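Local coordinates for protein prolyl oligopeptidase (Novosphingobium capsulatum, PDB 1YR2) that probably hydrolyses oligopeptides on the carboxyl side of proline, and to some extent alanine, as a serine peptidase of the S9A family, at residues A[401-406]-A[421-426]; A[459-464]-A[477-482]. All blocks are in the same frame, centred on the assembly; numbering follows the deposited sequence.

Overall arrangement
Interaction 1 lies in the beta-propeller domain, where the loop 401-406 between two blades leans on strand 421-426 of the last blade. Interaction 2 is a beta hairpin, 459-464 with 477-482, at one margin of the main sheet of the hydrolase domain. Both are partly buried, yet their chemistry differs: side-chain packing without a single hydrogen bond across interaction 1, a ladder of backbone bonds with a salt bridge on one face in interaction 2. Their centres are about 17 Å apart, and Ile406 bridges them, its CG2 3.7 Å from Phe477 CE1. The propeller loop thus packs directly against the hydrolase hairpin.

Interaction 1 (A[401-406]-A[421-426]); sequences VSLPGI and AYLSFS
Leu403 and Phe425 come nearest of the two backbones, their CA atoms 8.2 Å apart, so loop 401-406 lies over strand 421-426 at side-chain distance with no hydrogen bond between them. This is packing between successive blades of a beta-propeller: the loop leads from strand 397-400, the outermost of one four-stranded antiparallel blade, to strand 408-413, the first of the next, and rests on that next blade's second strand. Phe425 is the main platform. Its CG stands anti to the backbone N (chi1 177°), which lifts the ring from the strand toward the loop. Pro404 comes down from the opposite direction and sets its CD almost exactly over the ring centre, 4.0 Å from the centroid and 6° off the normal, a CH-pi contact. Proline suits the place, since its compact ring turns the C-H groups of CG and CD, CD being next to the amide N and so mildly polarised, toward the aromatic face. Leu403 serves two partners with its two methyl branches: CD1 lies 4.2 Å from Phe425 CE1, while CD2 reaches 3.8 Å from Leu423 CD2, the two leucines crossing at about a right angle. Leucine suits this place because its two methyls can touch two different partners. Farther back, Val401 CG1 meets Leu423 CD2 tip to tip at 4.1 Å, so that this leucine methyl touches both Val401 and Leu403. Leu435 of strand 433-438 also touches Pro404 and Phe425, extending the apolar layer into the third strand of the blade. Polar bonds to residues beyond the two segments also hold the loop: Ser402 O accepts from Thr444 OG1 and Ile406 O from Ser427 OG. Gly405 brings only backbone, Gly405 O meeting the aromatic ring obliquely, 3.5 Å from Phe425 CZ.

Interaction 2 (A[459-464]-A[477-482]); sequences FRVEQV and FIVRRK
Arg460 and Arg480 face each other as a hydrogen-bonded pair of an antiparallel beta hairpin, which forms the margin of the large mixed sheet in the alpha/beta-hydrolase domain. Glu462 and Ile478 make the next such pair; each pair is closed by two backbone bonds. On the face of these residues, Glu462 is extended beyond CG and crosses Arg480 obliquely. Its OE2 takes a 2.9 Å salt bridge from Arg480 NH2, which arrives from above the carboxylate plane, 37° out of it, while the oxygen lies near the guanidinium plane. A bend at chi3 (-67°) turns the Arg480 head back over its own strand, where Ile478 CG2 covers one guanidinium face. A water accepts from Arg480 NE and lies 2.9 Å from Glu462 OE2, to which it can donate; with the salt bridge this helps to hold the guanidinium's rotation. With Glu462 replaced by an alanine, Arg480 NH2 would probably lose its counter-charge, and the guanidinium would be freer to turn. Arg460 instead lays a guanidinium face over Lys482 CG; the lysine's long aliphatic stem suits this, and its ammonium bonds to Ala457 O, though Lys482 NZ stays 4.3 Å from Arg460 NH2, a probably unfavourable like-charge pair. Ile478, beta-branched as befits a strand, sends CD1 to Val464 CG2. On the other face, Val461 and Val479 lie side by side. Phe459 packs along the aliphatic part of Arg481, Phe459 CE2 being 3.4 Å from Arg481 CG, while the arginine's charged end pairs with Asp483 and Asp515. A large apolar ring suits this buried place, where Met511 and Ile514 of helix 508-514 touch it. Gln463 runs beside Phe477, amide and ring planes 12° apart; its NE2 is bonded onward to Asp383 O and stays 3.6 Å from Phe477 CE1.

Interaction 1 (A[401-406]-A[421-426])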
ATOM      1  N   VAL A 401      12.381 -13.125  12.740  1.00 15.24           N
ATOM      2  CA  VAL A 401      11.819 -12.244  13.746  1.00 15.38           C
ATOM      3  C   VAL A 401      10.401 -12.705  14.079  1.00 16.09           C
ATOM      4  O   VAL A 401       9.595 -12.916  13.186  1.00 16.52           O
ATOM      5  CB  VAL A 401      11.766 -10.757  13.266  1.00 14.78           C
ATOM      6  CG1 VAL A 401      11.040  -9.876  14.286  1.00 18.30           C
ATOM      7  CG2 VAL A 401      13.160 -10.201  13.051  1.00 17.16           C
ATOM      8  N   SER A 402      10.103 -12.851  15.371  1.00 17.14           N
ATOM      9  CA  SER A 402       8.752 -13.118  15.843  1.00 17.28           C
ATOM     10  C   SER A 402       7.887 -11.853  15.662  1.00 16.83           C
ATOM     11  O   SER A 402       8.257 -10.792  16.139  1.00 20.15           O
ATOM     12  CB  SER A 402       8.784 -13.573  17.323  1.00 17.78           C
ATOM     13  OG  SER A 402       9.293 -12.491  18.148  1.00 20.16           O
ATOM     14  N   LEU A 403       6.773 -11.963  14.944  1.00 16.73           N
ATOM     15  CA  LEU A 403       5.820 -10.879  14.743  1.00 16.32           C
ATOM     16  C   LEU A 403       4.502 -11.189  15.472  1.00 16.60           C
ATOM     17  O   LEU A 403       4.249 -12.363  15.748  1.00 16.75           O
ATOM     18  CB  LEU A 403       5.563 -10.728  13.236  1.00 16.49           C
ATOM     19  CG  LEU A 403       6.728 -10.362  12.314  1.00 17.02           C
ATOM     20  CD1 LEU A 403       6.263 -10.396  10.887  1.00 19.57           C
ATOM     21  CD2 LEU A 403       7.273  -9.025  12.683  1.00 18.76           C
ATOM     22  N   PRO A 404       3.660 -10.195  15.768  1.00 16.07           N
ATOM     23  CA  PRO A 404       2.418 -10.429  16.522  1.00 16.48           C
ATOM     24  C   PRO A 404       1.443 -11.373  15.811  1.00 16.40           C
ATOM     25  O   PRO A 404       0.656 -12.037  16.479  1.00 17.75           O
ATOM     26  CB  PRO A 404       1.783  -9.021  16.648  1.00 16.89           C
ATOM     27  CG  PRO A 404       2.750  -8.078  16.284  1.00 18.16           C
ATOM     28  CD  PRO A 404       3.811  -8.771  15.462  1.00 17.30           C
ATOM     29  N   GLY A 405       1.518 -11.449  14.491  1.00 13.83           N
ATOM     30  CA  GLY A 405       0.684 -12.327  13.699  1.00 13.65           C
ATOM     31  C   GLY A 405       1.036 -12.124  12.222  1.00 12.43           C
ATOM     32  O   GLY A 405       2.062 -11.486  11.894  1.00 12.76           O
ATOM     33  N   ILE A 406       0.208 -12.644  11.336  1.00 10.50           N
ATOM     34  CA  ILE A 406       0.378 -12.427   9.878  1.00 10.99           C
ATOM     35  C   ILE A 406       0.208 -10.949   9.558  1.00 10.90           C
ATOM     36  O   ILE A 406      -0.744 -10.343   9.981  1.00 11.71           O
ATOM     37  CB  ILE A 406      -0.617 -13.306   9.086  1.00 11.32           C
ATOM     38  CG1 ILE A 406      -0.163 -14.770   9.142  1.00 12.89           C
ATOM     39  CG2 ILE A 406      -0.711 -12.877   7.625  1.00 13.00           C
ATOM     40  CD1 ILE A 406      -1.270 -15.763   8.672  1.00 13.27           C
ATOM     41  N   ALA A 421      16.015  -1.556  18.920  1.00 13.34           N
ATOM     42  CA  ALA A 421      15.573  -1.400  17.538  1.00 13.21           C
ATOM     43  C   ALA A 421      14.043  -1.371  17.463  1.00 11.82           C
ATOM     44  O   ALA A 421      13.363  -1.617  18.452  1.00 12.72           O
ATOM     45  CB  ALA A 421      16.142  -2.519  16.681  1.00 12.66           C
ATOM     46  N   TYR A 422      13.512  -1.041  16.301  1.00 11.78           N
ATOM     47  CA  TYR A 422      12.068  -0.814  16.101  1.00 10.93           C
ATOM     48  C   TYR A 422      11.700  -1.301  14.708  1.00 11.89           C
ATOM     49  O   TYR A 422      12.505  -1.194  13.784  1.00 11.59           O
ATOM     50  CB  TYR A 422      11.731   0.670  16.237  1.00 10.53           C
ATOM     51  CG  TYR A 422      12.196   1.188  17.570  1.00 10.03           C
ATOM     52  CD1 TYR A 422      11.396   1.062  18.700  1.00  8.29           C
ATOM     53  CD2 TYR A 422      13.509   1.644  17.734  1.00 10.73           C
ATOM     54  CE1 TYR A 422      11.858   1.468  19.979  1.00 10.55           C
ATOM     55  CE2 TYR A 422      13.992   2.029  18.974  1.00 12.56           C
ATOM     56  CZ  TYR A 422      13.169   1.924  20.095  1.00 15.79           C
ATOM     57  OH  TYR A 422      13.666   2.299  21.312  1.00 14.27           O
ATOM     58  N   LEU A 423      10.488  -1.821  14.570  1.00 12.11           N
ATOM     59  CA  LEU A 423       9.968  -2.369  13.318  1.00 13.92           C
ATOM     60  C   LEU A 423       8.533  -1.882  13.159  1.00 13.35           C
ATOM     61  O   LEU A 423       7.747  -1.958  14.108  1.00 15.10           O
ATOM     62  CB  LEU A 423      10.014  -3.913  13.407  1.00 15.39           C
ATOM     63  CG  LEU A 423       9.582  -4.809  12.274  1.00 19.40           C
ATOM     64  CD1 LEU A 423      10.411  -4.491  11.064  1.00 23.62           C
ATOM     65  CD2 LEU A 423       9.922  -6.248  12.615  1.00 22.99           C
ATOM     66  N   SER A 424       8.172  -1.406  11.974  1.00 12.67           N
ATOM     67  CA  SER A 424       6.819  -0.984  11.681  1.00 13.85           C
ATOM     68  C   SER A 424       6.004  -2.180  11.138  1.00 13.40           C
ATOM     69  O   SER A 424       6.444  -2.870  10.228  1.00 13.16           O
ATOM     70  CB  SER A 424       6.849   0.187  10.693  1.00 15.24           C
ATOM     71  OG  SER A 424       5.519   0.581  10.410  1.00 18.20           O
ATOM     72  N   PHE A 425       4.829  -2.418  11.706  1.00 12.65           N
ATOM     73  CA  PHE A 425       4.016  -3.608  11.394  1.00 12.40           C
ATOM     74  C   PHE A 425       2.568  -3.174  11.170  1.00 12.18           C
ATOM     75  O   PHE A 425       1.988  -2.365  11.957  1.00 11.91           O
ATOM     76  CB  PHE A 425       4.101  -4.596  12.527  1.00 13.16           C
ATOM     77  CG  PHE A 425       3.249  -5.804  12.352  1.00 14.68           C
ATOM     78  CD1 PHE A 425       3.664  -6.832  11.557  1.00 11.81           C
ATOM     79  CD2 PHE A 425       2.024  -5.896  12.975  1.00 13.30           C
ATOM     80  CE1 PHE A 425       2.889  -7.972  11.417  1.00 16.72           C
ATOM     81  CE2 PHE A 425       1.205  -7.030  12.804  1.00 15.66           C
ATOM     82  CZ  PHE A 425       1.643  -8.064  12.046  1.00 14.10           C
ATOM     83  N   SER A 426       1.915  -3.767  10.174  1.00 10.53           N
ATOM     84  CA  SER A 426       0.487  -3.532   9.988  1.00 10.51           C
ATOM     85  C   SER A 426      -0.194  -4.794   9.474  1.00 10.04           C
ATOM     86  O   SER A 426       0.474  -5.733   8.964  1.00 10.31           O
ATOM     87  CB  SER A 426       0.270  -2.362   9.053  1.00 11.96           C
ATOM     88  OG  SER A 426       0.409  -2.803   7.716  1.00 13.68           O
TER

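Interaction 2 (A[459-464]-A[477-482])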
ATOM      1  N   PHE A 459      -8.794 -10.363  17.376  1.00 11.92           N
ATOM      2  CA  PHE A 459      -9.051 -10.788  16.011  1.00 12.04           C
ATOM      3  C   PHE A 459      -7.896 -11.690  15.582  1.00 13.44           C
ATOM      4  O   PHE A 459      -6.791 -11.587  16.132  1.00 14.67           O
ATOM      5  CB  PHE A 459      -9.106  -9.587  15.067  1.00 12.49           C
ATOM      6  CG  PHE A 459     -10.100  -8.580  15.457  1.00 11.43           C
ATOM      7  CD1 PHE A 459      -9.802  -7.644  16.433  1.00 10.81           C
ATOM      8  CD2 PHE A 459     -11.360  -8.581  14.886  1.00 13.63           C
ATOM      9  CE1 PHE A 459     -10.791  -6.771  16.858  1.00 12.62           C
ATOM     10  CE2 PHE A 459     -12.308  -7.663  15.291  1.00 11.25           C
ATOM     11  CZ  PHE A 459     -11.992  -6.779  16.280  1.00 12.13           C
ATOM     12  N   ARG A 460      -8.147 -12.512  14.569  1.00 14.17           N
ATOM     13  CA  ARG A 460      -7.151 -13.415  14.036  1.00 15.68           C
ATOM     14  C   ARG A 460      -7.081 -13.302  12.523  1.00 14.35           C
ATOM     15  O   ARG A 460      -8.128 -13.386  11.866  1.00 14.23           O
ATOM     16  CB  ARG A 460      -7.588 -14.830  14.392  1.00 17.62           C
ATOM     17  CG  ARG A 460      -6.492 -15.843  14.404  1.00 26.09           C
ATOM     18  CD  ARG A 460      -6.950 -17.225  14.962  1.00 32.35           C
ATOM     19  NE  ARG A 460      -7.081 -17.224  16.422  1.00 37.88           N
ATOM     20  CZ  ARG A 460      -8.210 -17.447  17.110  1.00 40.75           C
ATOM     21  NH1 ARG A 460      -9.367 -17.693  16.497  1.00 42.48           N
ATOM     22  NH2 ARG A 460      -8.181 -17.409  18.438  1.00 42.00           N
ATOM     23  N   VAL A 461      -5.872 -13.126  11.971  1.00 12.49           N
ATOM     24  CA  VAL A 461      -5.647 -13.230  10.519  1.00 12.66           C
ATOM     25  C   VAL A 461      -5.106 -14.633  10.283  1.00 12.98           C
ATOM     26  O   VAL A 461      -4.089 -15.000  10.879  1.00 14.47           O
ATOM     27  CB  VAL A 461      -4.598 -12.210  10.033  1.00 12.94           C
ATOM     28  CG1 VAL A 461      -4.263 -12.380   8.570  1.00 14.18           C
ATOM     29  CG2 VAL A 461      -5.076 -10.791  10.299  1.00 14.26           C
ATOM     30  N   GLU A 462      -5.749 -15.402   9.416  1.00 12.14           N
ATOM     31  CA  GLU A 462      -5.273 -16.742   9.077  1.00 11.92           C
ATOM     32  C   GLU A 462      -4.933 -16.758   7.599  1.00 11.65           C
ATOM     33  O   GLU A 462      -5.385 -15.899   6.879  1.00 10.20           O
ATOM     34  CB  GLU A 462      -6.393 -17.750   9.341  1.00 13.41           C
ATOM     35  CG  GLU A 462      -6.630 -17.984  10.817  1.00 19.02           C
ATOM     36  CD  GLU A 462      -7.715 -19.017  11.094  1.00 25.27           C
ATOM     37  OE1 GLU A 462      -7.470 -20.231  10.964  1.00 32.11           O
ATOM     38  OE2 GLU A 462      -8.828 -18.599  11.450  1.00 30.09           O
ATOM     39  N   GLN A 463      -4.087 -17.690   7.141  1.00 10.27           N
ATOM     40  CA  GLN A 463      -3.821 -17.843   5.726  1.00 10.78           C
ATOM     41  C   GLN A 463      -3.952 -19.302   5.346  1.00 11.44           C
ATOM     42  O   GLN A 463      -3.578 -20.166   6.113  1.00 11.74           O
ATOM     43  CB  GLN A 463      -2.409 -17.332   5.351  1.00 11.35           C
ATOM     44  CG  GLN A 463      -2.033 -17.477   3.849  1.00 11.34           C
ATOM     45  CD  GLN A 463      -0.659 -16.913   3.522  1.00 13.14           C
ATOM     46  OE1 GLN A 463       0.332 -17.255   4.195  1.00 15.61           O
ATOM     47  NE2 GLN A 463      -0.601 -16.008   2.532  1.00 11.53           N
ATOM     48  N   VAL A 464      -4.599 -19.554   4.215  1.00 11.17           N
ATOM     49  CA  VAL A 464      -4.755 -20.887   3.683  1.00 12.73           C
ATOM     50  C   VAL A 464      -4.259 -20.886   2.258  1.00 12.66           C
ATOM     51  O   VAL A 464      -4.038 -19.842   1.660  1.00 11.73           O
ATOM     52  CB  VAL A 464      -6.224 -21.393   3.760  1.00 12.14           C
ATOM     53  CG1 VAL A 464      -6.670 -21.401   5.233  1.00 14.20           C
ATOM     54  CG2 VAL A 464      -7.173 -20.543   2.904  1.00 13.79           C
ATOM     55  N   PHE A 477      -6.243 -15.081   2.638  1.00  9.62           N
ATOM     56  CA  PHE A 477      -6.297 -14.612   4.022  1.00  9.91           C
ATOM     57  C   PHE A 477      -7.738 -14.666   4.469  1.00 10.68           C
ATOM     58  O   PHE A 477      -8.657 -14.374   3.690  1.00  9.08           O
ATOM     59  CB  PHE A 477      -5.858 -13.142   4.162  1.00 11.48           C
ATOM     60  CG  PHE A 477      -4.436 -12.871   3.808  1.00  9.73           C
ATOM     61  CD1 PHE A 477      -3.411 -13.436   4.535  1.00 13.22           C
ATOM     62  CD2 PHE A 477      -4.117 -12.080   2.714  1.00 11.36           C
ATOM     63  CE1 PHE A 477      -2.091 -13.237   4.181  1.00 14.40           C
ATOM     64  CE2 PHE A 477      -2.778 -11.853   2.371  1.00 11.94           C
ATOM     65  CZ  PHE A 477      -1.777 -12.422   3.124  1.00 11.98           C
ATOM     66  N   ILE A 478      -7.955 -15.087   5.701  1.00 10.19           N
ATOM     67  CA  ILE A 478      -9.290 -15.094   6.311  1.00 11.45           C
ATOM     68  C   ILE A 478      -9.160 -14.413   7.659  1.00 10.96           C
ATOM     69  O   ILE A 478      -8.299 -14.796   8.471  1.00 11.44           O
ATOM     70  CB  ILE A 478      -9.726 -16.561   6.504  1.00 11.35           C
ATOM     71  CG1 ILE A 478      -9.872 -17.244   5.155  1.00 13.24           C
ATOM     72  CG2 ILE A 478     -11.103 -16.636   7.217  1.00 12.47           C
ATOM     73  CD1 ILE A 478      -9.848 -18.723   5.278  1.00 18.87           C
ATOM     74  N   VAL A 479      -9.997 -13.418   7.914  1.00 11.00           N
ATOM     75  CA  VAL A 479      -9.820 -12.555   9.056  1.00 10.32           C
ATOM     76  C   VAL A 479     -11.131 -12.510   9.782  1.00 11.27           C
ATOM     77  O   VAL A 479     -12.155 -12.203   9.208  1.00 10.47           O
ATOM     78  CB  VAL A 479      -9.476 -11.115   8.617  1.00 10.27           C
ATOM     79  CG1 VAL A 479      -9.122 -10.282   9.842  1.00 11.56           C
ATOM     80  CG2 VAL A 479      -8.322 -11.123   7.661  1.00 11.85           C
ATOM     81  N   ARG A 480     -11.099 -12.851  11.049  1.00 11.59           N
ATOM     82  CA  ARG A 480     -12.332 -12.941  11.846  1.00 11.94           C
ATOM     83  C   ARG A 480     -12.080 -12.516  13.264  1.00 12.15           C
ATOM     84  O   ARG A 480     -11.018 -12.790  13.834  1.00 12.15           O
ATOM     85  CB  ARG A 480     -12.797 -14.375  11.901  1.00 12.85           C
ATOM     86  CG  ARG A 480     -13.429 -14.848  10.610  1.00 12.51           C
ATOM     87  CD  ARG A 480     -13.740 -16.329  10.566  1.00 11.57           C
ATOM     88  NE  ARG A 480     -12.531 -17.154  10.574  1.00 16.08           N
ATOM     89  CZ  ARG A 480     -12.555 -18.457  10.353  1.00 18.25           C
ATOM     90  NH1 ARG A 480     -13.709 -19.068  10.130  1.00 18.38           N
ATOM     91  NH2 ARG A 480     -11.436 -19.168  10.385  1.00 19.56           N
ATOM     92  N   ARG A 481     -13.063 -11.858  13.842  1.00 12.20           N
ATOM     93  CA  ARG A 481     -13.069 -11.645  15.265  1.00 12.28           C
ATOM     94  C   ARG A 481     -13.146 -12.993  16.035  1.00 12.60           C
ATOM     95  O   ARG A 481     -13.648 -13.974  15.521  1.00 11.53           O
ATOM     96  CB  ARG A 481     -14.238 -10.718  15.605  1.00 11.95           C
ATOM     97  CG  ARG A 481     -14.128 -10.015  16.933  1.00 12.71           C
ATOM     98  CD  ARG A 481     -15.227  -8.968  17.046  1.00  9.88           C
ATOM     99  NE  ARG A 481     -16.551  -9.567  16.873  1.00 11.01           N
ATOM    100  CZ  ARG A 481     -17.671  -8.890  16.715  1.00 12.26           C
ATOM    101  NH1 ARG A 481     -17.628  -7.575  16.615  1.00 16.21           N
ATOM    102  NH2 ARG A 481     -18.833  -9.519  16.582  1.00 12.96           N
ATOM    103  N   LYS A 482     -12.623 -13.003  17.262  1.00 13.06           N
ATOM    104  CA  LYS A 482     -12.452 -14.229  18.038  1.00 14.43           C
ATOM    105  C   LYS A 482     -13.769 -14.788  18.651  1.00 14.33           C
ATOM    106  O   LYS A 482     -13.762 -15.848  19.295  1.00 14.51           O
ATOM    107  CB  LYS A 482     -11.377 -14.046  19.137  1.00 13.75           C
ATOM    108  CG  LYS A 482      -9.981 -14.033  18.594  1.00 14.96           C
ATOM    109  CD  LYS A 482      -8.908 -13.989  19.675  1.00 15.80           C
ATOM    110  CE  LYS A 482      -7.514 -14.030  19.025  1.00 16.19           C
ATOM    111  NZ  LYS A 482      -6.505 -13.767  20.062  1.00 19.00           N
TER
HETATM  112  O   HOH W   1     -12.528 -17.475  16.667  1.00 42.71           O
HETATM  113  O   HOH W   2      -9.877 -15.997  10.636  1.00 25.44           O